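Local coordinates for sensor protein kinase WalK (Staphylococcus aureus, PDB 4YWZ) that probably senses an extracellular signal through this receptor domain and passes it to the cytoplasmic histidine kinase of the essential WalKR two-component system, at residues Lys17-Tyr22 against Ala54-Ile59; Ile28-Val33 against Gln47-Glu52; Trp118-Pro123 against Ile134-Lys139. The protein carries 1 engineered substitution. All blocks are in the same frame, centred on the assembly; numbering follows the deposited sequence.

Contact 1. Residues Lys17-Tyr22 against Ala54-Ile59; sequences KNITQY and ANMQEI. Engineered in segment 54-59: Met56 (natural residue Arg).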
loop_
_atom_site.group_PDB
_atom_site.type_symbol
_atom_site.label_atom_id
_atom_site.label_comp_id
_atom_site.label_asym_id
_atom_site.label_seq_id
_atom_site.Cartn_x
_atom_site.Cartn_y
_atom_site.Cartn_z
ATOM N N LYS A 17 -0.667 -9.108 2.681
ATOM C CA LYS A 17 0.274 -9.229 3.844
ATOM C C LYS A 17 0.207 -8.027 4.678
ATOM O O LYS A 17 0.111 -8.054 5.919
ATOM C CB LYS A 17 1.677 -9.493 3.396
ATOM C CG LYS A 17 2.657 -9.729 4.548
ATOM C CD LYS A 17 4.076 -9.856 3.947
ATOM C CE LYS A 17 5.062 -10.003 5.075
ATOM N NZ LYS A 17 6.435 -10.079 4.514
ATOM N N ASN A 18 0.179 -6.859 4.056
ATOM C CA ASN A 18 -0.022 -5.631 4.714
ATOM C C ASN A 18 -1.311 -5.460 5.604
ATOM O O ASN A 18 -1.283 -5.035 6.782
ATOM C CB ASN A 18 0.070 -4.606 3.642
ATOM C CG ASN A 18 0.472 -3.257 4.143
ATOM O OD1 ASN A 18 1.603 -3.059 4.696
ATOM N ND2 ASN A 18 -0.445 -2.328 4.035
ATOM N N ILE A 19 -2.453 -5.785 5.026
ATOM C CA ILE A 19 -3.728 -5.798 5.719
ATOM C C ILE A 19 -3.587 -6.779 6.926
ATOM O O ILE A 19 -4.068 -6.459 8.002
ATOM C CB ILE A 19 -4.858 -6.240 4.818
ATOM C CG1 ILE A 19 -5.173 -5.231 3.678
ATOM C CG2 ILE A 19 -6.121 -6.507 5.609
ATOM C CD1 ILE A 19 -5.383 -3.830 4.108
ATOM N N THR A 20 -3.102 -7.972 6.669
ATOM C CA THR A 20 -3.033 -8.984 7.748
ATOM C C THR A 20 -2.138 -8.564 8.935
ATOM O O THR A 20 -2.462 -8.835 10.102
ATOM C CB THR A 20 -2.600 -10.365 7.280
ATOM O OG1 THR A 20 -1.266 -10.340 6.826
ATOM C CG2 THR A 20 -3.406 -10.847 6.116
ATOM N N GLN A 21 -1.004 -7.901 8.644
ATOM C CA GLN A 21 -0.118 -7.451 9.722
ATOM C C GLN A 21 -0.833 -6.315 10.492
ATOM O O GLN A 21 -0.750 -6.251 11.726
ATOM C CB GLN A 21 1.231 -7.050 9.134
ATOM C CG GLN A 21 2.034 -8.198 8.642
ATOM C CD GLN A 21 3.316 -7.788 7.933
ATOM O OE1 GLN A 21 3.330 -6.776 7.304
ATOM N NE2 GLN A 21 4.358 -8.600 8.016
ATOM N N TYR A 22 -1.525 -5.351 9.811
ATOM C CA TYR A 22 -2.302 -4.355 10.532
ATOM C C TYR A 22 -3.400 -5.005 11.399
ATOM O O TYR A 22 -3.661 -4.600 12.577
ATOM C CB TYR A 22 -2.955 -3.345 9.605
ATOM C CG TYR A 22 -2.104 -2.147 9.316
ATOM C CD1 TYR A 22 -1.931 -1.139 10.255
ATOM C CD2 TYR A 22 -1.543 -1.954 8.029
ATOM C CE1 TYR A 22 -1.057 -0.026 9.995
ATOM C CE2 TYR A 22 -0.749 -0.839 7.744
ATOM C CZ TYR A 22 -0.511 0.136 8.727
ATOM O OH TYR A 22 0.317 1.262 8.411
ATOM N N ALA A 54 -9.093 1.922 10.490
ATOM C CA ALA A 54 -9.825 2.017 9.233
ATOM C C ALA A 54 -9.427 3.289 8.503
ATOM O O ALA A 54 -9.759 3.436 7.328
ATOM C CB ALA A 54 -11.331 1.974 9.426
ATOM N N ASN A 55 -8.688 4.141 9.171
ATOM C CA ASN A 55 -8.163 5.347 8.473
ATOM C C ASN A 55 -7.201 5.004 7.382
ATOM O O ASN A 55 -6.924 5.840 6.514
ATOM C CB ASN A 55 -7.411 6.215 9.479
ATOM C CG ASN A 55 -7.276 7.621 9.009
ATOM O OD1 ASN A 55 -6.162 8.103 8.755
ATOM N ND2 ASN A 55 -8.428 8.297 8.855
HETATM N N MSE A 56 -6.598 3.812 7.416
HETATM C CA MSE A 56 -5.666 3.436 6.405
HETATM C C MSE A 56 -6.407 3.507 5.061
HETATM O O MSE A 56 -7.608 3.163 4.966
HETATM C CB MSE A 56 -5.135 2.061 6.758
HETATM C CG MSE A 56 -4.543 1.282 5.650
HETATM SE SE MSE A 56 -4.199 -0.394 6.618
HETATM C CE MSE A 56 -3.232 -0.924 5.083
ATOM N N GLN A 57 -5.697 3.974 4.024
ATOM C CA GLN A 57 -6.348 4.126 2.694
ATOM C C GLN A 57 -6.898 2.788 2.126
ATOM O O GLN A 57 -7.890 2.791 1.439
ATOM C CB GLN A 57 -5.438 4.780 1.634
ATOM C CG GLN A 57 -4.358 5.738 2.176
ATOM C CD GLN A 57 -3.211 6.023 1.130
ATOM O OE1 GLN A 57 -2.026 5.857 1.427
ATOM N NE2 GLN A 57 -3.589 6.421 -0.094
ATOM N N GLU A 58 -6.196 1.724 2.355
ATOM C CA GLU A 58 -6.552 0.425 1.778
ATOM C C GLU A 58 -7.758 -0.254 2.471
ATOM O O GLU A 58 -8.204 -1.280 1.972
ATOM C CB GLU A 58 -5.353 -0.497 1.790
ATOM C CG GLU A 58 -4.114 0.009 0.991
ATOM C CD GLU A 58 -3.053 0.796 1.793
ATOM O OE1 GLU A 58 -3.404 1.564 2.762
ATOM O OE2 GLU A 58 -1.837 0.652 1.414
ATOM N N ILE A 59 -8.197 0.240 3.656
ATOM C CA ILE A 59 -9.337 -0.395 4.348
ATOM C C ILE A 59 -10.619 0.359 4.053
ATOM O O ILE A 59 -10.717 1.621 4.228
ATOM C CB ILE A 59 -9.040 -0.483 5.831
ATOM C CG1 ILE A 59 -7.971 -1.578 6.007
ATOM C CG2 ILE A 59 -10.353 -0.855 6.593
ATOM C CD1 ILE A 59 -7.606 -1.922 7.401
#

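Contact 2. Residues Ile28-Val33 against Gln47-Glu52; sequences ISIEKV and QNLLSE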
loop_
_atom_site.group_PDB
_atom_site.type_symbol
_atom_site.label_atom_id
_atom_site.label_comp_id
_atom_site.label_asym_id
_atom_site.label_seq_id
_atom_site.Cartn_x
_atom_site.Cartn_y
_atom_site.Cartn_z
ATOM N N ILE A 28 -4.566 -7.781 18.681
ATOM C CA ILE A 28 -3.746 -7.754 19.930
ATOM C C ILE A 28 -4.157 -6.599 20.804
ATOM O O ILE A 28 -4.323 -6.696 22.058
ATOM C CB ILE A 28 -2.225 -7.692 19.604
ATOM C CG1 ILE A 28 -1.736 -8.999 18.997
ATOM C CG2 ILE A 28 -1.449 -7.250 20.876
ATOM C CD1 ILE A 28 -0.352 -8.901 18.374
ATOM N N SER A 29 -4.413 -5.435 20.207
ATOM C CA SER A 29 -4.899 -4.298 20.934
ATOM C C SER A 29 -6.224 -4.498 21.660
ATOM O O SER A 29 -6.365 -4.072 22.803
ATOM C CB SER A 29 -4.989 -2.975 20.030
ATOM O OG SER A 29 -3.689 -2.789 19.393
ATOM N N ILE A 30 -7.211 -5.108 20.994
ATOM C CA ILE A 30 -8.462 -5.375 21.533
ATOM C C ILE A 30 -8.303 -6.412 22.683
ATOM O O ILE A 30 -8.898 -6.226 23.775
ATOM C CB ILE A 30 -9.480 -5.877 20.432
ATOM C CG1 ILE A 30 -9.822 -4.717 19.497
ATOM C CG2 ILE A 30 -10.736 -6.399 21.106
ATOM C CD1 ILE A 30 -10.685 -5.199 18.323
ATOM N N GLU A 31 -7.472 -7.388 22.438
ATOM C CA GLU A 31 -7.268 -8.439 23.459
ATOM C C GLU A 31 -6.729 -7.792 24.741
ATOM O O GLU A 31 -7.211 -8.070 25.857
ATOM C CB GLU A 31 -6.326 -9.477 22.919
ATOM C CG GLU A 31 -5.786 -10.473 23.940
ATOM C CD GLU A 31 -4.907 -11.525 23.322
ATOM O OE1 GLU A 31 -4.583 -11.388 22.121
ATOM O OE2 GLU A 31 -4.628 -12.572 24.002
ATOM N N LYS A 32 -5.817 -6.858 24.600
ATOM C CA LYS A 32 -5.158 -6.206 25.772
ATOM C C LYS A 32 -6.163 -5.410 26.553
ATOM O O LYS A 32 -6.109 -5.414 27.787
ATOM C CB LYS A 32 -3.971 -5.346 25.292
ATOM C CG LYS A 32 -2.879 -6.265 24.821
ATOM C CD LYS A 32 -1.480 -5.660 24.761
ATOM C CE LYS A 32 -0.481 -6.764 24.407
ATOM N NZ LYS A 32 0.777 -6.208 23.839
ATOM N N VAL A 33 -7.101 -4.740 25.882
ATOM C CA VAL A 33 -8.114 -4.009 26.583
ATOM C C VAL A 33 -9.011 -4.916 27.442
ATOM O O VAL A 33 -9.337 -4.593 28.595
ATOM C CB VAL A 33 -8.995 -3.144 25.661
ATOM C CG1 VAL A 33 -9.864 -2.279 26.509
ATOM C CG2 VAL A 33 -8.114 -2.215 24.886
ATOM N N GLN A 47 -14.546 0.736 19.590
ATOM C CA GLN A 47 -14.875 1.652 18.478
ATOM C C GLN A 47 -13.723 2.538 18.083
ATOM O O GLN A 47 -13.430 2.687 16.879
ATOM C CB GLN A 47 -16.101 2.486 18.821
ATOM C CG GLN A 47 -16.452 3.490 17.726
ATOM C CD GLN A 47 -17.123 2.796 16.558
ATOM O OE1 GLN A 47 -18.185 2.210 16.715
ATOM N NE2 GLN A 47 -16.490 2.837 15.386
ATOM N N ASN A 48 -12.999 3.118 19.048
ATOM C CA ASN A 48 -11.887 3.959 18.704
ATOM C C ASN A 48 -10.794 3.175 18.025
ATOM O O ASN A 48 -10.172 3.674 17.076
ATOM C CB ASN A 48 -11.322 4.597 19.998
ATOM C CG ASN A 48 -10.043 5.331 19.774
ATOM O OD1 ASN A 48 -10.039 6.402 19.142
ATOM N ND2 ASN A 48 -8.902 4.725 20.219
ATOM N N LEU A 49 -10.518 1.929 18.491
ATOM C CA LEU A 49 -9.463 1.199 17.858
ATOM C C LEU A 49 -9.870 0.938 16.394
ATOM O O LEU A 49 -9.021 0.983 15.494
ATOM C CB LEU A 49 -9.208 -0.114 18.622
ATOM C CG LEU A 49 -8.339 0.106 19.893
ATOM C CD1 LEU A 49 -8.560 -1.196 20.711
ATOM C CD2 LEU A 49 -6.931 0.344 19.580
ATOM N N LEU A 50 -11.111 0.507 16.206
ATOM C CA LEU A 50 -11.560 0.172 14.898
ATOM C C LEU A 50 -11.378 1.351 13.979
ATOM O O LEU A 50 -10.823 1.238 12.885
ATOM C CB LEU A 50 -13.016 -0.188 14.859
ATOM C CG LEU A 50 -13.442 -1.630 14.945
ATOM C CD1 LEU A 50 -12.564 -2.718 15.557
ATOM C CD2 LEU A 50 -14.947 -1.797 15.170
ATOM N N SER A 51 -11.823 2.458 14.459
ATOM C CA SER A 51 -11.727 3.716 13.642
ATOM C C SER A 51 -10.327 4.183 13.300
ATOM O O SER A 51 -10.115 4.643 12.133
ATOM C CB SER A 51 -12.493 4.811 14.382
ATOM O OG SER A 51 -13.882 4.531 14.214
ATOM N N GLU A 52 -9.367 4.056 14.227
ATOM C CA GLU A 52 -7.964 4.391 13.962
ATOM C C GLU A 52 -7.432 3.557 12.852
ATOM O O GLU A 52 -6.753 4.021 11.945
ATOM C CB GLU A 52 -7.113 4.134 15.172
ATOM C CG GLU A 52 -7.302 5.144 16.284
ATOM C CD GLU A 52 -6.571 4.771 17.572
ATOM O OE1 GLU A 52 -5.936 3.697 17.665
ATOM O OE2 GLU A 52 -6.583 5.620 18.486
#

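Contact 3. Residues Trp118-Pro123 against Ile134-Lys139; sequences WVYNIP and IYIESK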
loop_
_atom_site.group_PDB
_atom_site.type_symbol
_atom_site.label_atom_id
_atom_site.label_comp_id
_atom_site.label_asym_id
_atom_site.label_seq_id
_atom_site.Cartn_x
_atom_site.Cartn_y
_atom_site.Cartn_z
ATOM N N TRP A 118 -11.497 -7.526 -1.014
ATOM C CA TRP A 118 -10.917 -8.634 -0.334
ATOM C C TRP A 118 -11.444 -8.577 1.080
ATOM O O TRP A 118 -11.251 -7.601 1.833
ATOM C CB TRP A 118 -9.378 -8.593 -0.331
ATOM C CG TRP A 118 -8.717 -9.806 0.187
ATOM C CD1 TRP A 118 -8.895 -11.058 -0.260
ATOM C CD2 TRP A 118 -7.756 -9.905 1.271
ATOM N NE1 TRP A 118 -8.099 -11.969 0.469
ATOM C CE2 TRP A 118 -7.415 -11.285 1.416
ATOM C CE3 TRP A 118 -7.207 -8.991 2.155
ATOM C CZ2 TRP A 118 -6.490 -11.730 2.364
ATOM C CZ3 TRP A 118 -6.333 -9.447 3.139
ATOM C CH2 TRP A 118 -6.006 -10.805 3.230
ATOM N N VAL A 119 -12.042 -9.693 1.533
ATOM C CA VAL A 119 -12.638 -9.788 2.855
ATOM C C VAL A 119 -11.717 -10.699 3.684
ATOM O O VAL A 119 -11.299 -11.795 3.259
ATOM C CB VAL A 119 -14.025 -10.484 2.855
ATOM C CG1 VAL A 119 -14.509 -10.876 4.274
ATOM C CG2 VAL A 119 -15.018 -9.631 2.070
ATOM N N TYR A 120 -11.272 -10.145 4.822
ATOM C CA TYR A 120 -10.376 -10.847 5.800
ATOM C C TYR A 120 -11.093 -10.825 7.126
ATOM O O TYR A 120 -11.520 -9.806 7.668
ATOM C CB TYR A 120 -9.047 -10.136 5.853
ATOM C CG TYR A 120 -8.066 -10.755 6.827
ATOM C CD1 TYR A 120 -7.476 -11.923 6.480
ATOM C CD2 TYR A 120 -7.770 -10.153 8.014
ATOM C CE1 TYR A 120 -6.556 -12.553 7.343
ATOM C CE2 TYR A 120 -6.869 -10.721 8.894
ATOM C CZ TYR A 120 -6.326 -11.925 8.555
ATOM O OH TYR A 120 -5.375 -12.558 9.421
ATOM N N ASN A 121 -11.146 -12.001 7.756
ATOM C CA ASN A 121 -11.608 -12.162 9.076
ATOM C C ASN A 121 -10.460 -12.706 9.996
ATOM O O ASN A 121 -9.747 -13.645 9.631
ATOM C CB ASN A 121 -12.682 -13.244 9.117
ATOM C CG ASN A 121 -13.971 -12.813 8.492
ATOM O OD1 ASN A 121 -14.550 -11.846 8.942
ATOM N ND2 ASN A 121 -14.393 -13.497 7.498
ATOM N N ILE A 122 -10.333 -12.035 11.133
ATOM C CA ILE A 122 -9.427 -12.509 12.209
ATOM C C ILE A 122 -10.178 -12.561 13.514
ATOM O O ILE A 122 -10.752 -11.603 13.995
ATOM C CB ILE A 122 -8.110 -11.698 12.315
ATOM C CG1 ILE A 122 -7.246 -12.307 13.452
ATOM C CG2 ILE A 122 -8.335 -10.228 12.463
ATOM C CD1 ILE A 122 -5.845 -11.744 13.534
ATOM N N PRO A 123 -10.244 -13.779 14.088
ATOM C CA PRO A 123 -10.915 -13.866 15.370
ATOM C C PRO A 123 -10.077 -13.227 16.482
ATOM O O PRO A 123 -8.859 -13.322 16.430
ATOM C CB PRO A 123 -11.010 -15.411 15.621
ATOM C CG PRO A 123 -10.038 -16.074 14.762
ATOM C CD PRO A 123 -9.809 -15.087 13.592
ATOM N N ILE A 134 -12.983 -9.834 13.930
ATOM C CA ILE A 134 -12.745 -8.582 13.196
ATOM C C ILE A 134 -12.969 -8.948 11.722
ATOM O O ILE A 134 -12.287 -9.841 11.166
ATOM C CB ILE A 134 -11.263 -8.107 13.396
ATOM C CG1 ILE A 134 -11.067 -7.644 14.845
ATOM C CG2 ILE A 134 -10.899 -7.034 12.338
ATOM C CD1 ILE A 134 -9.583 -7.533 15.227
ATOM N N TYR A 135 -13.918 -8.290 11.053
ATOM C CA TYR A 135 -14.221 -8.441 9.654
ATOM C C TYR A 135 -13.750 -7.160 8.931
ATOM O O TYR A 135 -14.086 -6.076 9.360
ATOM C CB TYR A 135 -15.749 -8.522 9.533
ATOM C CG TYR A 135 -16.344 -8.366 8.136
ATOM C CD1 TYR A 135 -16.727 -7.132 7.711
ATOM C CD2 TYR A 135 -16.588 -9.461 7.322
ATOM C CE1 TYR A 135 -17.329 -6.956 6.459
ATOM C CE2 TYR A 135 -17.222 -9.322 6.114
ATOM C CZ TYR A 135 -17.544 -8.024 5.669
ATOM O OH TYR A 135 -18.117 -7.799 4.416
ATOM N N ILE A 136 -12.979 -7.333 7.897
ATOM C CA ILE A 136 -12.383 -6.222 7.154
ATOM C C ILE A 136 -12.730 -6.386 5.688
ATOM O O ILE A 136 -12.546 -7.428 5.092
ATOM C CB ILE A 136 -10.893 -6.171 7.326
ATOM C CG1 ILE A 136 -10.534 -5.959 8.767
ATOM C CG2 ILE A 136 -10.280 -5.077 6.446
ATOM C CD1 ILE A 136 -9.059 -6.043 9.027
ATOM N N GLU A 137 -13.268 -5.288 5.096
ATOM C CA GLU A 137 -13.372 -5.118 3.596
ATOM C C GLU A 137 -12.229 -4.180 3.203
ATOM O O GLU A 137 -12.099 -3.054 3.746
ATOM C CB GLU A 137 -14.704 -4.515 3.145
ATOM C CG GLU A 137 -15.860 -5.431 3.376
ATOM C CD GLU A 137 -17.244 -4.854 2.911
ATOM O OE1 GLU A 137 -17.246 -3.732 2.322
ATOM O OE2 GLU A 137 -18.241 -5.501 3.307
ATOM N N SER A 138 -11.352 -4.702 2.346
ATOM C CA SER A 138 -10.159 -3.968 1.908
ATOM C C SER A 138 -10.215 -3.755 0.422
ATOM O O SER A 138 -10.710 -4.577 -0.371
ATOM C CB SER A 138 -8.923 -4.674 2.439
ATOM O OG SER A 138 -8.721 -5.871 1.808
ATOM N N LYS A 139 -9.632 -2.612 0.028
ATOM C CA LYS A 139 -9.754 -2.104 -1.355
ATOM C C LYS A 139 -8.723 -2.688 -2.289
ATOM O O LYS A 139 -7.908 -1.983 -2.967
ATOM C CB LYS A 139 -9.656 -0.599 -1.294
ATOM C CG LYS A 139 -10.727 0.122 -0.513
ATOM C CD LYS A 139 -10.499 1.597 -0.476
ATOM C CE LYS A 139 -11.565 2.238 0.367
ATOM N NZ LYS A 139 -11.524 3.740 0.459
HETATM O O HOH W 1 -9.642 -7.298 4.049
#

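Contact 1. Residues Lys17-Tyr22 against Ala54-Ile59
Ile19, on the helical turn 17-22, and Glu58, in a loop that closes in a type I beta turn from Met56 to Ile59, mark the nearest approach of the backbones, with CA atoms 7.9 Å apart. Tyr22 points at the loop, and the CD1 end of Ile19 reaches it. Met56, an engineered selenomethionine where the natural sequence has arginine, touches Asn18, Ile19 and Tyr22 alike. Its chain is extended, with CG trans to the backbone N (chi1 159°), and this carries the selenium over one face of the Tyr22 ring, offset toward the rim. SE lies 3.8 Å from the centroid of the Tyr22 ring and 27° off the ring normal, a Met-aromatic contact. The terminal methyl touches all three: Met56 CE is 3.7 Å from Ile19 CD1, 3.3 Å from Asn18 ND2 and 3.5 Å from Tyr22 CD2. Ile19 CD1 also packs 3.9 Å from Ile59 CG1, and on the aliphatic base of Glu58. No hydrogen bond crosses between the segments. The amide oxygen of Asn18 is instead bonded to Asn14 of the second subunit, whose Leu11 packs against Tyr22. Helix 7-37 thus meets the second subunit beside the loop joining helix 46-54 to strand 59-66, while Ile19 also touches Trp118 of strand 114-126.

Contact 2. Residues Ile28-Val33 against Gln47-Glu52
Leu49 projects from helix 46-54 onto Ser29, Ile30 and Val33 of the long helix 7-37, in an antiparallel pairing of helices in the Cache-type sensor domain. The two short segments run at 167° to each other, their axes 10.5 Å apart, a wide spacing bridged by side chains alone. Leu49 uses both methyls for its apolar contacts: CD1 meets Ile30 CG1 at 3.9 Å as the two chains slide past each other in opposite directions, while CD2 rests 3.9 Å from Ser29 CB. Val33 CG2 is a looser neighbour of Leu49 CD1. Leu50, beside it on helix 46-54, also packs on Ile62 and Phe64 of strand 59-66, joining the helix pair to the sheet.

No hydrogen bond links the two segments. Ser29 presents its CB to Leu49 while its hydroxyl is hydrogen-bonded to the carbonyl of Gln25, one turn earlier on helix 7-37.

The second apolar link is made by Ile30. Its CG1 lies anti to the carbonyl carbon (chi1 -70°) and its second torsion is extended (174°), which carries the end of the chain toward helix 46-54, where Ile30 CD1 stands 4.2 Å from Leu50 CD1.

Contact 3. Residues Trp118-Pro123 against Ile134-Lys139
Trp118, Tyr120 and Ile122 pair with Ser138, Ile136 and Ile134 as the hydrogen-bonded pairs of an antiparallel hairpin, so six backbone N-H groups are satisfied by six carbonyls. Ile134 N lies 2.8 Å from Ile122 O. At the other end, Trp118 N is 3.1 Å from Ser138 O. Between them, CA-H groups of Val119 and Asn121 approach Ile136 O and Ile134 O. Trp118 O also accepts from a water at 2.8 Å. Ser138 OG, held between its backbone N and carbonyl carbon (chi1 70°), reaches that water and the edge of the indole.

Tyr135 OH donates to Glu137 OE2 at 2.6 Å, on the lone pair facing away from the other oxygen. OE2 also has a salt bridge to Lys108, while OE1 bonds Tyr110. Asn121 OD1 accepts from Asn133; its ND2 bonds Asn102 and Ser91. Trp118 NE1 bonds Asp103, and Tyr120 OH pairs with Ser101. Val119 CG1 packs obliquely on Tyr135 CE2 at 3.6 Å.

The sheet order 2-1-5-4-3 is consistent with the PAS-like Cache fold, this hairpin being its last two strands. Strands 102-109 and 59-66 flank it, bonding the backbones of Val119 and Asn121 on one edge and Tyr135 and Glu137 on the other. Trp118, Tyr120 and Ser138 touch Ile19, Ala23 and Phe15 of helix 7-37.

Helix 7-37 ties the three contacts together: contacts 1 and 2 use successive parts of it, their centres 14 Å apart, and its side chains also rest on the hairpin of contact 3. Along the chain contact 2 is nested inside the loop closed by contact 1, and contact 3 follows both. Contact 3 lies about 9 Å from contact 1 and 15 Å from contact 2, centre to centre. Helix 7-37 packs along the antiparallel sheet through Thr20 on Tyr120 and Ile30 on Ile134, while a probable hydrogen bond from Lys139 N to Glu58 O joins the loop 54-59 to the end of strand 129-138. This is consistent with a Cache-type extracellular sensor, and contact 1 borders the second subunit.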